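Local coordinates for protein ribonucleoside triphosphate reductase (Lactobacillus leichmannii, PDB 1L1L) that probably reduces ribonucleoside triphosphates to their deoxy forms with the help of a B12 cofactor, as an allosterically regulated monomer, at residues 54-66 against 443-455. Sequence-based numbering, arbitrary orientation.
Sequences RVVEGNINLDPRL and AARYAKRVTFSPY
Asn59 OD1 takes two nitrogens of one guanidinium, Arg449 NE at 2.8 Å and Arg449 NH2 at 2.9 Å; both bonds are clearly bent, and the NH2 one is weak. The guanidinium stands steeply to the amide, and NE approaches from above the amide's carbonyl plane. The other end of that amide gives a nearly straight bond, Asn59 ND2 to Tyr446 O at 3.1 Å, to a carbonyl that also accepts from Val450 N within the helix. With both ends held, the amide lies flat on the Tyr446 ring, planes 5° apart and ND2 3.2 Å above the ring plane. It gets there because its CG is anti to the backbone N (chi1 -179°), which carries it across to helix 443-450. Ile60 CD1 covers one face of the Arg449 guanidinium, Arg445 O the opposite one. Farther along both segments, Pro64 CG sits over the Phe452 ring in a CH-pi contact, 3.9 Å from its centroid, while Leu62 CD1 rests against the turn that begins at Val450. Arg65 grips Asp63 side-on. Here helix 48-60 of the ribonucleotide reductase alpha domain is buried against helix 436-450, far away in sequence, the axes of segments 54-60 and 443-450 approaching to 10.0 Å at 63°. Glu81 of helix 72-90 bridges to Arg445 and Arg449, helix 512-536 flanks Asp63 and Arg65, and strand 94-96 touches Val55 and Tyr446 through Pro96.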
loop_
_atom_site.group_PDB
_atom_site.type_symbol
_atom_site.label_atom_id
_atom_site.label_comp_id
_atom_site.label_asym_id
_atom_site.label_seq_id
_atom_site.Cartn_x
_atom_site.Cartn_y
_atom_site.Cartn_z
ATOM N N ARG A 54 10.162 -19.942 0.203
ATOM C CA ARG A 54 11.063 -18.892 0.650
ATOM C C ARG A 54 10.335 -17.823 1.465
ATOM O O ARG A 54 10.931 -17.193 2.333
ATOM C CB ARG A 54 11.786 -18.254 -0.535
ATOM C CG ARG A 54 10.907 -17.492 -1.492
ATOM C CD ARG A 54 11.760 -16.560 -2.346
ATOM N NE ARG A 54 10.997 -16.007 -3.460
ATOM C CZ ARG A 54 10.044 -15.092 -3.336
ATOM N NH1 ARG A 54 9.728 -14.604 -2.139
ATOM N NH2 ARG A 54 9.402 -14.673 -4.417
ATOM N N VAL A 55 9.048 -17.616 1.202
ATOM C CA VAL A 55 8.307 -16.621 1.965
ATOM C C VAL A 55 8.133 -17.073 3.411
ATOM O O VAL A 55 8.355 -16.301 4.354
ATOM C CB VAL A 55 6.914 -16.369 1.372
ATOM C CG1 VAL A 55 6.124 -15.440 2.286
ATOM C CG2 VAL A 55 7.049 -15.759 -0.012
ATOM N N VAL A 56 7.728 -18.329 3.566
ATOM C CA VAL A 56 7.515 -18.930 4.879
ATOM C C VAL A 56 8.814 -19.018 5.667
ATOM O O VAL A 56 8.859 -18.653 6.843
ATOM C CB VAL A 56 6.921 -20.347 4.745
ATOM C CG1 VAL A 56 6.895 -21.047 6.111
ATOM C CG2 VAL A 56 5.521 -20.257 4.185
ATOM N N GLU A 57 9.864 -19.517 5.023
ATOM C CA GLU A 57 11.167 -19.650 5.670
ATOM C C GLU A 57 11.715 -18.288 6.045
ATOM O O GLU A 57 12.325 -18.113 7.102
ATOM C CB GLU A 57 12.157 -20.369 4.746
ATOM C CG GLU A 57 12.159 -21.882 4.918
ATOM C CD GLU A 57 12.978 -22.613 3.866
ATOM O OE1 GLU A 57 14.076 -22.141 3.499
ATOM O OE2 GLU A 57 12.518 -23.686 3.420
ATOM N N GLY A 58 11.498 -17.317 5.165
ATOM C CA GLY A 58 11.979 -15.982 5.437
ATOM C C GLY A 58 11.340 -15.375 6.670
ATOM O O GLY A 58 12.004 -14.661 7.418
ATOM N N ASN A 59 10.060 -15.654 6.895
ATOM C CA ASN A 59 9.360 -15.088 8.046
ATOM C C ASN A 59 9.664 -15.806 9.360
ATOM O O ASN A 59 9.916 -15.166 10.382
ATOM C CB ASN A 59 7.844 -15.102 7.802
ATOM C CG ASN A 59 7.051 -14.495 8.954
ATOM O OD1 ASN A 59 6.594 -15.200 9.857
ATOM N ND2 ASN A 59 6.882 -13.176 8.926
ATOM N N ILE A 60 9.645 -17.135 9.324
ATOM C CA ILE A 60 9.889 -17.919 10.537
ATOM C C ILE A 60 11.260 -17.643 11.169
ATOM O O ILE A 60 11.384 -17.560 12.396
ATOM C CB ILE A 60 9.745 -19.443 10.249
ATOM C CG1 ILE A 60 9.622 -20.218 11.566
ATOM C CG2 ILE A 60 10.931 -19.942 9.464
ATOM C CD1 ILE A 60 8.334 -19.983 12.291
ATOM N N ASN A 61 12.281 -17.484 10.330
ATOM C CA ASN A 61 13.640 -17.233 10.790
ATOM C C ASN A 61 13.864 -15.843 11.360
ATOM O O ASN A 61 15.006 -15.429 11.590
ATOM C CB ASN A 61 14.632 -17.496 9.659
ATOM C CG ASN A 61 14.780 -18.977 9.355
ATOM O OD1 ASN A 61 14.974 -19.785 10.262
ATOM N ND2 ASN A 61 14.695 -19.338 8.082
ATOM N N LEU A 62 12.769 -15.124 11.585
ATOM C CA LEU A 62 12.840 -13.792 12.164
ATOM C C LEU A 62 12.597 -13.874 13.668
ATOM O O LEU A 62 12.981 -12.964 14.409
ATOM C CB LEU A 62 11.801 -12.863 11.528
ATOM C CG LEU A 62 12.127 -12.304 10.141
ATOM C CD1 LEU A 62 10.958 -11.429 9.669
ATOM C CD2 LEU A 62 13.416 -11.487 10.200
ATOM N N ASP A 63 11.957 -14.955 14.117
ATOM C CA ASP A 63 11.681 -15.124 15.543
ATOM C C ASP A 63 12.980 -14.812 16.287
ATOM O O ASP A 63 14.017 -15.418 16.032
ATOM C CB ASP A 63 11.213 -16.554 15.855
ATOM C CG ASP A 63 10.711 -16.700 17.286
ATOM O OD1 ASP A 63 11.483 -16.399 18.220
ATOM O OD2 ASP A 63 9.546 -17.103 17.480
ATOM N N PRO A 64 12.934 -13.846 17.211
ATOM C CA PRO A 64 14.102 -13.432 17.993
ATOM C C PRO A 64 14.749 -14.515 18.868
ATOM O O PRO A 64 15.949 -14.461 19.130
ATOM C CB PRO A 64 13.559 -12.269 18.815
ATOM C CG PRO A 64 12.154 -12.687 19.071
ATOM C CD PRO A 64 11.709 -13.203 17.723
ATOM N N ARG A 65 13.954 -15.480 19.320
ATOM C CA ARG A 65 14.470 -16.555 20.166
ATOM C C ARG A 65 15.541 -17.349 19.429
ATOM O O ARG A 65 16.485 -17.848 20.039
ATOM C CB ARG A 65 13.329 -17.478 20.595
ATOM C CG ARG A 65 12.412 -16.875 21.632
ATOM C CD ARG A 65 11.225 -17.770 21.898
ATOM N NE ARG A 65 10.378 -17.927 20.718
ATOM C CZ ARG A 65 9.298 -18.699 20.678
ATOM N NH1 ARG A 65 8.930 -19.390 21.750
ATOM N NH2 ARG A 65 8.576 -18.778 19.571
ATOM N N LEU A 66 15.393 -17.455 18.111
ATOM C CA LEU A 66 16.352 -18.182 17.283
ATOM C C LEU A 66 17.717 -17.499 17.294
ATOM O O LEU A 66 18.672 -17.993 16.696
ATOM C CB LEU A 66 15.847 -18.276 15.839
ATOM C CG LEU A 66 14.607 -19.126 15.559
ATOM C CD1 LEU A 66 14.156 -18.901 14.110
ATOM C CD2 LEU A 66 14.919 -20.599 15.810
ATOM N N ALA A 443 -1.784 -16.073 11.497
ATOM C CA ALA A 443 -1.671 -14.752 10.880
ATOM C C ALA A 443 -1.004 -13.788 11.855
ATOM O O ALA A 443 0.017 -13.172 11.540
ATOM C CB ALA A 443 -3.046 -14.252 10.492
ATOM N N ALA A 444 -1.569 -13.685 13.052
ATOM C CA ALA A 444 -1.034 -12.798 14.081
ATOM C C ALA A 444 0.453 -12.993 14.357
ATOM O O ALA A 444 1.203 -12.028 14.505
ATOM C CB ALA A 444 -1.837 -12.964 15.370
ATOM N N ARG A 445 0.891 -14.245 14.419
ATOM C CA ARG A 445 2.291 -14.531 14.702
ATOM C C ARG A 445 3.207 -14.172 13.547
ATOM O O ARG A 445 4.367 -13.785 13.755
ATOM C CB ARG A 445 2.456 -16.018 15.057
ATOM C CG ARG A 445 1.703 -16.452 16.317
ATOM C CD ARG A 445 1.753 -17.986 16.503
ATOM N NE ARG A 445 3.112 -18.471 16.743
ATOM C CZ ARG A 445 3.656 -18.633 17.950
ATOM N NH1 ARG A 445 2.959 -18.362 19.044
ATOM N NH2 ARG A 445 4.910 -19.045 18.061
ATOM N N TYR A 446 2.701 -14.313 12.323
ATOM C CA TYR A 446 3.495 -13.992 11.142
ATOM C C TYR A 446 3.826 -12.514 11.240
ATOM O O TYR A 446 4.985 -12.117 11.190
ATOM C CB TYR A 446 2.690 -14.266 9.862
ATOM C CG TYR A 446 3.419 -13.961 8.563
ATOM C CD1 TYR A 446 3.622 -12.644 8.135
ATOM C CD2 TYR A 446 3.937 -14.992 7.779
ATOM C CE1 TYR A 446 4.332 -12.368 6.957
ATOM C CE2 TYR A 446 4.643 -14.726 6.607
ATOM C CZ TYR A 446 4.840 -13.419 6.203
ATOM O OH TYR A 446 5.560 -13.175 5.050
ATOM N N ALA A 447 2.781 -11.715 11.414
ATOM C CA ALA A 447 2.925 -10.261 11.514
ATOM C C ALA A 447 3.835 -9.876 12.674
ATOM O O ALA A 447 4.770 -9.089 12.512
ATOM C CB ALA A 447 1.554 -9.619 11.684
ATOM N N LYS A 448 3.560 -10.440 13.847
ATOM C CA LYS A 448 4.352 -10.142 15.028
ATOM C C LYS A 448 5.840 -10.304 14.751
ATOM O O LYS A 448 6.658 -9.507 15.211
ATOM C CB LYS A 448 3.958 -11.062 16.185
ATOM C CG LYS A 448 4.410 -10.548 17.537
ATOM C CD LYS A 448 3.486 -9.427 18.008
ATOM C CE LYS A 448 3.986 -8.794 19.289
ATOM N NZ LYS A 448 2.932 -7.953 19.909
ATOM N N ARG A 449 6.199 -11.343 14.006
ATOM C CA ARG A 449 7.599 -11.577 13.697
ATOM C C ARG A 449 8.200 -10.473 12.831
ATOM O O ARG A 449 9.325 -10.021 13.073
ATOM C CB ARG A 449 7.781 -12.944 13.037
ATOM C CG ARG A 449 7.850 -14.112 14.058
ATOM C CD ARG A 449 8.376 -15.407 13.412
ATOM N NE ARG A 449 7.445 -15.964 12.428
ATOM C CZ ARG A 449 6.317 -16.597 12.726
ATOM N NH1 ARG A 449 5.953 -16.771 13.993
ATOM N NH2 ARG A 449 5.544 -17.057 11.752
ATOM N N VAL A 450 7.453 -10.027 11.827
ATOM C CA VAL A 450 7.955 -8.967 10.966
ATOM C C VAL A 450 8.454 -7.790 11.819
ATOM O O VAL A 450 9.433 -7.132 11.468
ATOM C CB VAL A 450 6.848 -8.485 9.985
ATOM C CG1 VAL A 450 7.299 -7.243 9.235
ATOM C CG2 VAL A 450 6.526 -9.589 8.997
ATOM N N THR A 451 7.800 -7.540 12.950
ATOM C CA THR A 451 8.205 -6.433 13.819
ATOM C C THR A 451 9.607 -6.578 14.422
ATOM O O THR A 451 10.099 -5.659 15.082
ATOM C CB THR A 451 7.204 -6.209 14.973
ATOM O OG1 THR A 451 7.325 -7.262 15.941
ATOM C CG2 THR A 451 5.789 -6.170 14.445
ATOM N N PHE A 452 10.252 -7.727 14.213
ATOM C CA PHE A 452 11.607 -7.914 14.728
ATOM C C PHE A 452 12.638 -7.826 13.604
ATOM O O PHE A 452 13.829 -8.075 13.818
ATOM C CB PHE A 452 11.745 -9.259 15.463
ATOM C CG PHE A 452 11.039 -9.300 16.790
ATOM C CD1 PHE A 452 9.687 -9.598 16.866
ATOM C CD2 PHE A 452 11.730 -9.024 17.969
ATOM C CE1 PHE A 452 9.028 -9.623 18.090
ATOM C CE2 PHE A 452 11.076 -9.047 19.201
ATOM C CZ PHE A 452 9.725 -9.347 19.264
ATOM N N SER A 453 12.186 -7.468 12.405
ATOM C CA SER A 453 13.093 -7.334 11.266
ATOM C C SER A 453 13.941 -6.065 11.420
ATOM O O SER A 453 13.674 -5.237 12.290
ATOM C CB SER A 453 12.300 -7.293 9.953
ATOM O OG SER A 453 11.297 -6.293 9.991
ATOM N N PRO A 454 14.983 -5.903 10.586
ATOM C CA PRO A 454 15.853 -4.720 10.663
ATOM C C PRO A 454 15.182 -3.454 10.119
ATOM O O PRO A 454 14.623 -3.474 9.022
ATOM C CB PRO A 454 17.056 -5.114 9.804
ATOM C CG PRO A 454 17.011 -6.624 9.769
ATOM C CD PRO A 454 15.540 -6.886 9.642
ATOM N N TYR A 455 15.231 -2.370 10.885
ATOM C CA TYR A 455 14.657 -1.092 10.443
ATOM C C TYR A 455 15.746 -0.025 10.429
ATOM O O TYR A 455 16.493 0.109 11.393
ATOM C CB TYR A 455 13.509 -0.652 11.357
ATOM C CG TYR A 455 12.257 -1.490 11.215
ATOM C CD1 TYR A 455 12.016 -2.565 12.069
ATOM C CD2 TYR A 455 11.320 -1.227 10.208
ATOM C CE1 TYR A 455 10.877 -3.357 11.935
ATOM C CE2 TYR A 455 10.170 -2.022 10.062
ATOM C CZ TYR A 455 9.960 -3.090 10.937
ATOM O OH TYR A 455 8.845 -3.908 10.816
#